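Local coordinates for protein papain-like cysteine protease (Porcine reproductive and respiratory syndrome virus, PDB 3MTV) that is a viral papain-like cysteine protease and metal-dependent nuclease that probably counters host interferon responses, at residues S184-G188 with K189-I193. Residues are numbered along the deposited sequence; the frame is centred on the assembly and turned at random.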
ATOM      1  N   SER A 184       6.530 -34.620 -29.652  1.00 83.19           N
ATOM      2  CA  SER A 184       6.625 -34.332 -31.057  1.00 76.01           C
ATOM      3  C   SER A 184       6.840 -32.889 -31.094  1.00 74.39           C
ATOM      4  O   SER A 184       6.536 -32.210 -30.118  1.00 70.57           O
ATOM      5  CB  SER A 184       5.277 -34.584 -31.698  1.00 65.30           C
ATOM      6  OG  SER A 184       5.123 -35.986 -31.699  1.00 97.87           O
ATOM      7  N   PRO A 185       7.324 -32.381 -32.237  1.00 74.45           N
ATOM      8  CA  PRO A 185       7.785 -30.997 -32.254  1.00 73.80           C
ATOM      9  C   PRO A 185       6.695 -30.005 -32.082  1.00 71.20           C
ATOM     10  O   PRO A 185       5.526 -30.257 -32.259  1.00 72.59           O
ATOM     11  CB  PRO A 185       8.424 -30.876 -33.609  1.00 50.13           C
ATOM     12  CG  PRO A 185       9.003 -32.182 -33.807  1.00 76.06           C
ATOM     13  CD  PRO A 185       7.875 -33.110 -33.387  1.00 76.30           C
ATOM     14  N   LEU A 186       7.102 -28.832 -31.684  1.00 78.18           N
ATOM     15  CA  LEU A 186       6.092 -27.859 -31.443  1.00100.60           C
ATOM     16  C   LEU A 186       5.464 -27.476 -32.816  1.00105.67           C
ATOM     17  O   LEU A 186       6.198 -27.207 -33.782  1.00 80.90           O
ATOM     18  CB  LEU A 186       6.682 -26.693 -30.636  1.00 76.87           C
ATOM     19  CG  LEU A 186       5.614 -25.925 -29.870  1.00100.86           C
ATOM     20  CD1 LEU A 186       4.159 -26.342 -30.309  1.00115.44           C
ATOM     21  CD2 LEU A 186       5.822 -26.133 -28.411  1.00 83.04           C
ATOM     22  N   ALA A 187       4.119 -27.479 -32.854  1.00 94.44           N
ATOM     23  CA  ALA A 187       3.313 -27.284 -34.053  1.00104.11           C
ATOM     24  C   ALA A 187       3.166 -25.814 -34.549  1.00111.16           C
ATOM     25  O   ALA A 187       2.214 -25.101 -34.158  1.00 79.09           O
ATOM     26  CB  ALA A 187       1.937 -27.905 -33.803  1.00102.81           C
ATOM     27  N   GLY A 188       4.086 -25.367 -35.419  1.00 91.83           N
ATOM     28  CA  GLY A 188       4.000 -24.020 -35.977  1.00 94.90           C
ATOM     29  C   GLY A 188       5.181 -23.244 -35.465  1.00129.73           C
ATOM     30  O   GLY A 188       6.266 -23.832 -35.408  1.00119.91           O
ATOM     31  N   LYS A 189       5.005 -21.970 -35.082  1.00132.07           N
ATOM     32  CA  LYS A 189       6.085 -21.217 -34.387  1.00125.50           C
ATOM     33  C   LYS A 189       5.628 -19.877 -33.760  1.00114.87           C
ATOM     34  O   LYS A 189       6.354 -19.278 -32.931  1.00106.76           O
ATOM     35  CB  LYS A 189       7.408 -21.114 -35.224  1.00113.42           C
ATOM     36  CG  LYS A 189       7.221 -20.856 -36.724  1.00125.05           C
ATOM     37  CD  LYS A 189       7.094 -19.347 -37.080  1.00119.91           C
ATOM     38  CE  LYS A 189       8.472 -18.759 -37.551  1.00131.63           C
ATOM     39  NZ  LYS A 189       9.385 -19.585 -38.520  1.00 85.94           N
ATOM     40  N   ASP A 190       4.446 -19.415 -34.187  1.00 95.83           N
ATOM     41  CA  ASP A 190       3.506 -18.679 -33.310  1.00119.64           C
ATOM     42  C   ASP A 190       3.419 -19.285 -31.842  1.00114.98           C
ATOM     43  O   ASP A 190       3.504 -18.583 -30.838  1.00 99.64           O
ATOM     44  CB  ASP A 190       2.090 -18.626 -33.962  1.00112.93           C
ATOM     45  CG  ASP A 190       1.700 -19.977 -34.709  1.00139.86           C
ATOM     46  OD1 ASP A 190       2.291 -20.260 -35.794  1.00114.64           O
ATOM     47  OD2 ASP A 190       0.811 -20.760 -34.223  1.00107.49           O
ATOM     48  N   GLU A 191       3.302 -20.606 -31.740  1.00129.30           N
ATOM     49  CA  GLU A 191       3.108 -21.339 -30.480  1.00106.47           C
ATOM     50  C   GLU A 191       4.252 -21.309 -29.462  1.00113.57           C
ATOM     51  O   GLU A 191       5.456 -21.445 -29.838  1.00 84.91           O
ATOM     52  CB  GLU A 191       2.982 -22.825 -30.817  1.00110.55           C
ATOM     53  CG  GLU A 191       1.848 -23.208 -31.721  1.00126.35           C
ATOM     54  CD  GLU A 191       0.724 -23.834 -30.941  1.00112.61           C
ATOM     55  OE1 GLU A 191      -0.185 -23.069 -30.482  1.00109.09           O
ATOM     56  OE2 GLU A 191       0.786 -25.089 -30.790  1.00 96.72           O
ATOM     57  N   LYS A 192       3.881 -21.268 -28.171  1.00 84.19           N
ATOM     58  CA  LYS A 192       4.916 -21.440 -27.177  1.00 73.92           C
ATOM     59  C   LYS A 192       4.622 -22.214 -25.883  1.00 69.19           C
ATOM     60  O   LYS A 192       3.557 -22.229 -25.314  1.00 67.00           O
ATOM     61  CB  LYS A 192       5.508 -20.091 -26.852  1.00 89.55           C
ATOM     62  CG  LYS A 192       6.988 -20.143 -26.635  1.00 97.89           C
ATOM     63  CD  LYS A 192       7.504 -18.733 -26.871  1.00134.55           C
ATOM     64  CE  LYS A 192       6.707 -17.966 -27.975  1.00112.26           C
ATOM     65  NZ  LYS A 192       7.207 -18.292 -29.366  1.00 98.51           N
ATOM     66  N   ILE A 193       5.653 -22.853 -25.427  1.00 59.07           N
ATOM     67  CA  ILE A 193       5.702 -23.578 -24.180  1.00 62.83           C
ATOM     68  C   ILE A 193       5.485 -22.552 -23.093  1.00 62.87           C
ATOM     69  O   ILE A 193       6.144 -21.506 -23.035  1.00 87.93           O
ATOM     70  CB  ILE A 193       7.141 -24.167 -24.114  1.00 69.96           C
ATOM     71  CG1 ILE A 193       7.879 -24.013 -25.544  1.00102.15           C
ATOM     72  CG2 ILE A 193       7.100 -25.598 -23.874  1.00 45.95           C
ATOM     73  CD1 ILE A 193       8.783 -22.617 -26.141  1.00 59.80           C
TER
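L186 and E191 face each other across the mouth of a surface loop, the connection from strand 171-181 to the short edge strand 192-193 of the antiparallel sheet in the papain-like protease domain. The two side chains cross at about a right angle. CD1 of L186 reaches the base of the glutamate, 3.7 Å from E191 CB. With CG of L186 anti to the backbone N (chi1 -157°), its other methyl, CD2, extends to I193 CG1 at 4.1 Å, an apolar touch on strand 192-193. E191 bends at chi2 (-103°), and its carboxylate OE2 forms a salt bridge with R178 on strand 171-181, tying the returning limb to the strand from which the loop departs. K192 continues that return with backbone hydrogen bonds to T139. G188 makes the turn at the far end, with a positive phi (114°) that glycine adopts readily. Just beyond it, the backbone N of K189 donates to D190 OD1 at 3.3 Å, nearly straight but from above the carboxylate plane. On the inner side of the loop, the A187 carbonyl O lies against the bent side chain of E191, nearest to its CG, while OE2 is already paired with R178.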